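Local coordinates for molybdopterin-guanine dinucleotide biosynthesis protein A (MobA) (Archaeoglobus fulgidus, PDB 3NGW), which probably transfers the guanylate part of GTP to molybdopterin, building the guanine dinucleotide form of the molybdenum cofactor, at residues A[5-10]-A[41-46]; A[115-120]-A[158-163]; A[95-100]-A[168-173]. One frame throughout, in Å; residues are numbered along the deposited sequence.

Contact 1. Residues A[5-10]-A[41-46]; sequences VLVGGV and TVFVCR
T41 meets V5 methyl to methyl, CG2 to CG2 at 3.8 Å, and that T41 methyl covers one face of the F43 ring near its rim. V42 O accepts V5 N at 3.0 Å, a rung between two neighbouring parallel strands of the central sheet. F43 lies beside V5, both side chains pointing the same way, with CD1 3.6 Å from V5 CB; V32 of helix 28-36 touches both. V44 bonds through its backbone N and O: the N gives to V5 O at 2.8 Å, and the O takes V7 N at 3.1 Å plus a water that also accepts G8 N. On the other face V44 CB rests 4.0 Å from L6 CD2. R46, its CG between backbone N and carbonyl carbon (chi1 55°), runs extended to NE, where the last torsion turns NH1 to G8 O at 3.2 Å, from above the carbonyl plane, while NH2 makes a salt bridge with E17. With an alanine here, G8 O would probably lose this donor and E17 the charge it pairs with in R46. The chemistry thus passes from strand pairing to one bond from a charged guanidinium to the glycine-containing loop, consistent with the nucleotide-binding loop of MobA relatives.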
loop_
_atom_site.group_PDB
_atom_site.type_symbol
_atom_site.label_atom_id
_atom_site.label_comp_id
_atom_site.label_asym_id
_atom_site.label_seq_id
_atom_site.Cartn_x
_atom_site.Cartn_y
_atom_site.Cartn_z
ATOM N N VAL A 5 3.682 0.499 -4.014
ATOM C CA VAL A 5 2.671 1.483 -3.642
ATOM C C VAL A 5 1.398 1.271 -4.463
ATOM O O VAL A 5 1.427 1.324 -5.692
ATOM C CB VAL A 5 3.205 2.919 -3.854
ATOM C CG1 VAL A 5 2.207 3.948 -3.311
ATOM C CG2 VAL A 5 4.558 3.076 -3.143
ATOM N N LEU A 6 0.291 1.005 -3.776
ATOM C CA LEU A 6 -0.988 0.772 -4.440
ATOM C C LEU A 6 -1.659 2.118 -4.723
ATOM O O LEU A 6 -2.126 2.783 -3.797
ATOM C CB LEU A 6 -1.887 -0.100 -3.552
ATOM C CG LEU A 6 -1.327 -1.443 -3.075
ATOM C CD1 LEU A 6 -2.336 -2.119 -2.163
ATOM C CD2 LEU A 6 -1.009 -2.340 -4.257
ATOM N N VAL A 7 -1.711 2.513 -5.996
ATOM C CA VAL A 7 -2.301 3.798 -6.381
ATOM C C VAL A 7 -3.496 3.686 -7.325
ATOM O O VAL A 7 -3.912 4.676 -7.927
ATOM C CB VAL A 7 -1.245 4.718 -7.063
ATOM C CG1 VAL A 7 0.027 4.763 -6.229
ATOM C CG2 VAL A 7 -0.948 4.236 -8.477
ATOM N N GLY A 8 -4.053 2.487 -7.446
ATOM C CA GLY A 8 -5.187 2.298 -8.332
ATOM C C GLY A 8 -6.523 2.625 -7.699
ATOM O O GLY A 8 -7.578 2.517 -8.333
ATOM N N GLY A 9 -6.477 3.025 -6.435
ATOM C CA GLY A 9 -7.694 3.362 -5.730
ATOM C C GLY A 9 -8.470 4.473 -6.410
ATOM O O GLY A 9 -7.922 5.524 -6.743
ATOM N N VAL A 10 -9.755 4.232 -6.633
ATOM C CA VAL A 10 -10.610 5.234 -7.248
ATOM C C VAL A 10 -11.380 5.924 -6.120
ATOM O O VAL A 10 -12.194 5.301 -5.437
ATOM C CB VAL A 10 -11.593 4.591 -8.260
ATOM C CG1 VAL A 10 -12.334 3.425 -7.614
ATOM C CG2 VAL A 10 -12.574 5.636 -8.759
ATOM N N THR A 41 11.195 0.789 -5.602
ATOM C CA THR A 41 9.749 0.912 -5.654
ATOM C C THR A 41 9.045 0.780 -6.996
ATOM O O THR A 41 9.580 1.162 -8.027
ATOM C CB THR A 41 9.375 2.288 -5.073
ATOM O OG1 THR A 41 10.037 2.450 -3.814
ATOM C CG2 THR A 41 7.884 2.426 -4.897
ATOM N N VAL A 42 7.840 0.218 -6.965
ATOM C CA VAL A 42 6.993 0.135 -8.149
ATOM C C VAL A 42 5.650 0.663 -7.686
ATOM O O VAL A 42 5.273 0.497 -6.530
ATOM C CB VAL A 42 6.797 -1.307 -8.703
ATOM C CG1 VAL A 42 8.110 -1.853 -9.207
ATOM C CG2 VAL A 42 6.188 -2.210 -7.641
ATOM N N PHE A 43 4.948 1.331 -8.586
ATOM C CA PHE A 43 3.641 1.869 -8.273
ATOM C C PHE A 43 2.642 1.015 -9.032
ATOM O O PHE A 43 2.657 0.969 -10.264
ATOM C CB PHE A 43 3.581 3.327 -8.702
ATOM C CG PHE A 43 4.512 4.209 -7.925
ATOM C CD1 PHE A 43 4.091 4.827 -6.748
ATOM C CD2 PHE A 43 5.833 4.367 -8.331
ATOM C CE1 PHE A 43 4.986 5.596 -5.981
ATOM C CE2 PHE A 43 6.733 5.125 -7.581
ATOM C CZ PHE A 43 6.311 5.741 -6.401
ATOM N N VAL A 44 1.794 0.318 -8.280
ATOM C CA VAL A 44 0.806 -0.580 -8.859
ATOM C C VAL A 44 -0.518 0.099 -9.182
ATOM O O VAL A 44 -1.271 0.488 -8.289
ATOM C CB VAL A 44 0.539 -1.766 -7.919
ATOM C CG1 VAL A 44 -0.333 -2.804 -8.629
ATOM C CG2 VAL A 44 1.862 -2.373 -7.477
ATOM N N CYS A 45 -0.786 0.226 -10.475
ATOM C CA CYS A 45 -2.000 0.861 -10.975
ATOM C C CYS A 45 -3.127 -0.144 -11.129
ATOM O O CYS A 45 -2.889 -1.352 -11.167
ATOM C CB CYS A 45 -1.717 1.515 -12.327
ATOM S SG CYS A 45 -0.293 2.618 -12.297
ATOM N N ARG A 46 -4.355 0.353 -11.235
ATOM C CA ARG A 46 -5.516 -0.526 -11.388
ATOM C C ARG A 46 -5.557 -1.213 -12.746
ATOM O O ARG A 46 -6.138 -2.289 -12.878
ATOM C CB ARG A 46 -6.802 0.262 -11.167
ATOM C CG ARG A 46 -6.919 1.470 -12.038
ATOM C CD ARG A 46 -8.240 2.153 -11.840
ATOM N NE ARG A 46 -8.223 3.427 -12.533
ATOM C CZ ARG A 46 -7.871 4.581 -11.976
ATOM N NH1 ARG A 46 -7.517 4.631 -10.696
ATOM N NH2 ARG A 46 -7.841 5.680 -12.717
HETATM O O HOH W 1 -3.870 -0.327 -6.430
#

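Contact 2. Residues A[115-120]-A[158-163]; sequences ALIPKH and VVYYPV
A115 through K119 pair with V158 through P162 as parallel strands on one flank of the mixed sheet in this GT-A, Rossmann-like fold, 158-162 being the outermost strand there. The rungs alternate: V159 N gives to A115 O at 2.8 Å, I117 N to V159 O at 3.0 Å, Y161 N to I117 O, and K119 N to Y161 O at 2.8 Å. The strand axes are turned 33° from parallel, the twist of the sheet. On the face of A115, I117, V158 and Y160, I117 CD1 lies 4.1 Å from V158 CG1 and its CB as far from Y160 CE1; V158 CG1 also covers a face of the Y160 ring near the rim. The extended K119 chain lays CD 4.0 Å from Y160 CD1. The other face carries L116 with V159 and Y161, the exact placing of L116 CD1 being doubtful. Farther out, L153 of helix 150-154 backs I117 and V158, while L104 of helix 98-111 packs on L116 and P118, and H103 holds Y161 OH by a hydrogen bond. The ladder ends with V163 N on K119 O, and V163 CG1 sits 3.6 Å from H120 CB.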
loop_
_atom_site.group_PDB
_atom_site.type_symbol
_atom_site.label_atom_id
_atom_site.label_comp_id
_atom_site.label_asym_id
_atom_site.label_seq_id
_atom_site.Cartn_x
_atom_site.Cartn_y
_atom_site.Cartn_z
ATOM N N ALA A 115 3.327 -13.246 5.344
ATOM C CA ALA A 115 3.013 -11.828 5.490
ATOM C C ALA A 115 3.119 -11.382 6.944
ATOM O O ALA A 115 2.850 -12.150 7.870
ATOM C CB ALA A 115 1.603 -11.539 4.952
ATOM N N LEU A 116 3.536 -10.138 7.128
ATOM C CA LEU A 116 3.661 -9.533 8.447
ATOM C C LEU A 116 2.762 -8.304 8.362
ATOM O O LEU A 116 3.084 -7.339 7.662
ATOM C CB LEU A 116 5.107 -9.106 8.721
ATOM C CG LEU A 116 5.306 -8.377 10.059
ATOM C CD1 LEU A 116 5.307 -9.398 11.167
ATOM C CD2 LEU A 116 6.610 -7.595 10.064
ATOM N N ILE A 117 1.638 -8.349 9.072
ATOM C CA ILE A 117 0.645 -7.281 9.030
ATOM C C ILE A 117 0.402 -6.608 10.374
ATOM O O ILE A 117 0.099 -7.273 11.367
ATOM C CB ILE A 117 -0.698 -7.848 8.497
ATOM C CG1 ILE A 117 -0.470 -8.448 7.106
ATOM C CG2 ILE A 117 -1.759 -6.767 8.463
ATOM C CD1 ILE A 117 -1.670 -9.175 6.532
ATOM N N PRO A 118 0.531 -5.274 10.423
ATOM C CA PRO A 118 0.321 -4.495 11.648
ATOM C C PRO A 118 -1.105 -4.674 12.164
ATOM O O PRO A 118 -2.048 -4.774 11.376
ATOM C CB PRO A 118 0.604 -3.061 11.200
ATOM C CG PRO A 118 1.606 -3.252 10.091
ATOM C CD PRO A 118 1.010 -4.410 9.333
ATOM N N LYS A 119 -1.265 -4.713 13.484
ATOM C CA LYS A 119 -2.588 -4.910 14.053
ATOM C C LYS A 119 -2.786 -4.429 15.483
ATOM O O LYS A 119 -1.951 -4.666 16.356
ATOM C CB LYS A 119 -2.951 -6.395 13.987
ATOM C CG LYS A 119 -4.235 -6.745 14.706
ATOM C CD LYS A 119 -4.476 -8.235 14.724
ATOM C CE LYS A 119 -5.798 -8.544 15.409
ATOM N NZ LYS A 119 -6.067 -10.011 15.507
ATOM N N HIS A 120 -3.905 -3.747 15.704
ATOM C CA HIS A 120 -4.290 -3.278 17.028
ATOM C C HIS A 120 -5.453 -4.202 17.381
ATOM O O HIS A 120 -5.252 -5.283 17.941
ATOM C CB HIS A 120 -4.752 -1.819 16.989
ATOM C CG HIS A 120 -5.498 -1.448 15.746
ATOM N ND1 HIS A 120 -4.867 -1.197 14.547
ATOM C CD2 HIS A 120 -6.823 -1.289 15.513
ATOM C CE1 HIS A 120 -5.770 -0.897 13.630
ATOM N NE2 HIS A 120 -6.965 -0.946 14.191
ATOM N N VAL A 158 0.551 -16.108 8.509
ATOM C CA VAL A 158 0.632 -14.671 8.757
ATOM C C VAL A 158 1.071 -14.291 10.173
ATOM O O VAL A 158 0.637 -14.897 11.154
ATOM C CB VAL A 158 -0.734 -13.992 8.483
ATOM C CG1 VAL A 158 -0.603 -12.482 8.615
ATOM C CG2 VAL A 158 -1.235 -14.364 7.089
ATOM N N VAL A 159 1.934 -13.280 10.268
ATOM C CA VAL A 159 2.421 -12.784 11.552
ATOM C C VAL A 159 1.791 -11.423 11.811
ATOM O O VAL A 159 2.112 -10.451 11.132
ATOM C CB VAL A 159 3.962 -12.598 11.569
ATOM C CG1 VAL A 159 4.386 -11.905 12.862
ATOM C CG2 VAL A 159 4.655 -13.946 11.462
ATOM N N TYR A 160 0.887 -11.348 12.779
ATOM C CA TYR A 160 0.252 -10.076 13.090
ATOM C C TYR A 160 1.113 -9.311 14.088
ATOM O O TYR A 160 1.249 -9.703 15.239
ATOM C CB TYR A 160 -1.168 -10.332 13.603
ATOM C CG TYR A 160 -2.081 -10.787 12.480
ATOM C CD1 TYR A 160 -2.582 -9.872 11.555
ATOM C CD2 TYR A 160 -2.382 -12.137 12.296
ATOM C CE1 TYR A 160 -3.357 -10.288 10.472
ATOM C CE2 TYR A 160 -3.159 -12.566 11.210
ATOM C CZ TYR A 160 -3.642 -11.633 10.305
ATOM O OH TYR A 160 -4.400 -12.029 9.221
ATOM N N TYR A 161 1.714 -8.224 13.616
ATOM C CA TYR A 161 2.597 -7.406 14.427
ATOM C C TYR A 161 1.837 -6.358 15.235
ATOM O O TYR A 161 1.073 -5.567 14.682
ATOM C CB TYR A 161 3.612 -6.715 13.525
ATOM C CG TYR A 161 4.905 -6.337 14.203
ATOM C CD1 TYR A 161 5.847 -7.308 14.541
ATOM C CD2 TYR A 161 5.208 -5.004 14.470
ATOM C CE1 TYR A 161 7.066 -6.957 15.123
ATOM C CE2 TYR A 161 6.421 -4.643 15.051
ATOM C CZ TYR A 161 7.345 -5.627 15.370
ATOM O OH TYR A 161 8.554 -5.269 15.910
ATOM N N PRO A 162 2.045 -6.337 16.561
ATOM C CA PRO A 162 1.369 -5.373 17.431
ATOM C C PRO A 162 1.718 -3.954 17.015
ATOM O O PRO A 162 2.885 -3.551 17.046
ATOM C CB PRO A 162 1.910 -5.720 18.816
ATOM C CG PRO A 162 2.202 -7.183 18.705
ATOM C CD PRO A 162 2.879 -7.250 17.360
ATOM N N VAL A 163 0.701 -3.197 16.626
ATOM C CA VAL A 163 0.925 -1.832 16.190
ATOM C C VAL A 163 1.698 -1.034 17.240
ATOM O O VAL A 163 2.426 -0.104 16.904
ATOM C CB VAL A 163 -0.414 -1.124 15.848
ATOM C CG1 VAL A 163 -1.289 -1.000 17.088
ATOM C CG2 VAL A 163 -0.125 0.239 15.257
#

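Contact 3. Residues A[95-100]-A[168-173]; sequences FVKPEV and KFDKEL
V100 makes the close packing here: its CG2 lies 3.7 Å from D170 CB and 4.0 Å from F169 CB, so one methyl touches the first side-chain carbons of two successive residues. With CG1 anti to the backbone N (chi1 174°), V100 has this CG2 beside that N, where it meets the loop. K97 adds its aliphatic chain, which crosses the D170 side chain at about a right angle. Its CD approaches F169 O to 3.4 Å and D170 CG to 4.0 Å. V100 and D170 are both buried, and the carboxylate does not lack a polar mate: OD1 is hydrogen-bonded to S175 OG, an oxygen that also accepts K97 N. S175 therefore bridges the two sides of a contact that has no direct hydrogen bond of its own.

In the Rossmann-like fold this joins the start of helix 98-111, where K97 holds the N-cap position, to the loop that follows edge strand 158-162. D170 opens a type I beta turn closed by L173 N on D170 O at 3.0 Å, a bend just beyond the packing.

The outer side is looser. E99 CB stands 4.1 Å from F169 CB, and the carboxylate OE2 comes no closer than 3.7 Å to F169 O, two oxygens that, with the carboxylate probably ionised, have no proton to share. The F169 ring has E99 O above the rim of one face and K168 CG over the opposite face, and it also meets the ring of H103, the planes about 40° apart. K97, E99 and F169 are all partly exposed. At this margin K97 NZ remains 5.0 Å from D170 OD2, too far for a salt bridge, so any attraction between the charges is probably modest.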
loop_
_atom_site.group_PDB
_atom_site.type_symbol
_atom_site.label_atom_id
_atom_site.label_comp_id
_atom_site.label_asym_id
_atom_site.label_seq_id
_atom_site.Cartn_x
_atom_site.Cartn_y
_atom_site.Cartn_z
ATOM N N PHE A 95 1.000 9.823 4.922
ATOM C CA PHE A 95 1.916 10.169 6.002
ATOM C C PHE A 95 2.756 9.013 6.506
ATOM O O PHE A 95 3.361 9.115 7.571
ATOM C CB PHE A 95 1.139 10.766 7.172
ATOM C CG PHE A 95 0.293 11.934 6.790
ATOM C CD1 PHE A 95 0.853 13.017 6.118
ATOM C CD2 PHE A 95 -1.066 11.947 7.078
ATOM C CE1 PHE A 95 0.074 14.105 5.743
ATOM C CE2 PHE A 95 -1.856 13.026 6.711
ATOM C CZ PHE A 95 -1.285 14.108 6.037
ATOM N N VAL A 96 2.799 7.920 5.749
ATOM C CA VAL A 96 3.573 6.764 6.163
ATOM C C VAL A 96 5.022 7.124 6.419
ATOM O O VAL A 96 5.629 7.871 5.657
ATOM C CB VAL A 96 3.538 5.649 5.115
ATOM C CG1 VAL A 96 4.546 4.572 5.485
ATOM C CG2 VAL A 96 2.138 5.054 5.036
ATOM N N LYS A 97 5.565 6.588 7.507
ATOM C CA LYS A 97 6.952 6.834 7.868
ATOM C C LYS A 97 7.856 5.719 7.364
ATOM O O LYS A 97 7.667 4.547 7.690
ATOM C CB LYS A 97 7.091 6.999 9.383
ATOM C CG LYS A 97 6.881 8.439 9.823
ATOM C CD LYS A 97 7.166 8.659 11.294
ATOM C CE LYS A 97 7.684 10.084 11.531
ATOM N NZ LYS A 97 6.827 11.135 10.872
ATOM N N PRO A 98 8.856 6.080 6.546
ATOM C CA PRO A 98 9.807 5.121 5.976
ATOM C C PRO A 98 10.440 4.232 7.039
ATOM O O PRO A 98 10.735 3.068 6.779
ATOM C CB PRO A 98 10.823 6.023 5.277
ATOM C CG PRO A 98 9.976 7.187 4.831
ATOM C CD PRO A 98 9.152 7.449 6.082
ATOM N N GLU A 99 10.636 4.782 8.232
ATOM C CA GLU A 99 11.224 4.015 9.315
ATOM C C GLU A 99 10.308 2.846 9.640
ATOM O O GLU A 99 10.779 1.739 9.899
ATOM C CB GLU A 99 11.408 4.868 10.576
ATOM C CG GLU A 99 11.985 6.277 10.355
ATOM C CD GLU A 99 10.943 7.269 9.831
ATOM O OE1 GLU A 99 10.700 7.296 8.603
ATOM O OE2 GLU A 99 10.358 8.011 10.657
ATOM N N VAL A 100 8.998 3.104 9.631
ATOM C CA VAL A 100 8.000 2.070 9.922
ATOM C C VAL A 100 8.100 0.963 8.874
ATOM O O VAL A 100 8.154 -0.227 9.209
ATOM C CB VAL A 100 6.543 2.637 9.928
ATOM C CG1 VAL A 100 5.539 1.498 10.088
ATOM C CG2 VAL A 100 6.367 3.633 11.069
ATOM N N LYS A 168 7.734 3.351 18.379
ATOM C CA LYS A 168 9.115 3.793 18.532
ATOM C C LYS A 168 9.611 4.401 17.219
ATOM O O LYS A 168 10.616 5.113 17.188
ATOM C CB LYS A 168 10.010 2.616 18.944
ATOM C CG LYS A 168 9.816 1.363 18.101
ATOM C CD LYS A 168 10.714 0.211 18.543
ATOM C CE LYS A 168 12.186 0.524 18.313
ATOM N NZ LYS A 168 13.063 -0.675 18.498
ATOM N N PHE A 169 8.888 4.128 16.139
ATOM C CA PHE A 169 9.245 4.640 14.824
ATOM C C PHE A 169 8.246 5.700 14.412
ATOM O O PHE A 169 8.547 6.553 13.582
ATOM C CB PHE A 169 9.225 3.511 13.798
ATOM C CG PHE A 169 10.126 2.363 14.139
ATOM C CD1 PHE A 169 11.510 2.529 14.165
ATOM C CD2 PHE A 169 9.594 1.106 14.414
ATOM C CE1 PHE A 169 12.354 1.455 14.454
ATOM C CE2 PHE A 169 10.426 0.026 14.706
ATOM C CZ PHE A 169 11.811 0.198 14.726
ATOM N N ASP A 170 7.053 5.630 14.996
ATOM C CA ASP A 170 5.985 6.576 14.698
ATOM C C ASP A 170 5.171 6.875 15.954
ATOM O O ASP A 170 4.244 6.138 16.291
ATOM C CB ASP A 170 5.077 6.006 13.608
ATOM C CG ASP A 170 4.055 7.009 13.116
ATOM O OD1 ASP A 170 3.318 6.678 12.170
ATOM O OD2 ASP A 170 3.988 8.124 13.672
ATOM N N LYS A 171 5.530 7.960 16.636
ATOM C CA LYS A 171 4.874 8.393 17.875
ATOM C C LYS A 171 3.352 8.302 17.887
ATOM O O LYS A 171 2.771 7.656 18.760
ATOM C CB LYS A 171 5.276 9.838 18.201
ATOM C CG LYS A 171 6.532 9.996 19.062
ATOM C CD LYS A 171 6.208 10.005 20.565
ATOM C CE LYS A 171 5.387 11.235 20.977
ATOM N NZ LYS A 171 5.116 11.289 22.445
ATOM N N GLU A 172 2.711 8.963 16.929
ATOM C CA GLU A 172 1.255 8.976 16.855
ATOM C C GLU A 172 0.683 7.979 15.849
ATOM O O GLU A 172 -0.515 8.000 15.555
ATOM C CB GLU A 172 0.780 10.384 16.504
ATOM C CG GLU A 172 1.378 11.468 17.386
ATOM C CD GLU A 172 1.259 12.858 16.779
ATOM O OE1 GLU A 172 1.730 13.827 17.417
ATOM O OE2 GLU A 172 0.703 12.988 15.664
ATOM N N LEU A 173 1.536 7.101 15.331
ATOM C CA LEU A 173 1.107 6.106 14.358
ATOM C C LEU A 173 0.369 6.772 13.198
ATOM O O LEU A 173 -0.593 6.222 12.661
ATOM C CB LEU A 173 0.200 5.072 15.027
ATOM C CG LEU A 173 0.803 4.334 16.221
ATOM C CD1 LEU A 173 -0.208 3.347 16.752
ATOM C CD2 LEU A 173 2.086 3.620 15.804
#

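How the contacts relate
From the N terminus, strand 2-6 runs into the glycine-containing loop, and contact 1 closes the first loop when strand 40-44 returns alongside it after helix 28-36. That loop is complete before the others open. Contact 3 opens at 95-100, at the head of helix 98-111; the helix leads into strand 115-119, where contact 2 opens. Contact 2 closes at 158-163 and contact 3 just after, at 168-173, so contact 2 is nested inside contact 3. The two touch, V163 CG2 lying 3.4 Å from L173 CD1. Contacts 1 and 2 join different strand pairs of one sheet, their centres about 22 Å apart, while contact 3 ties a helix start to the late loop.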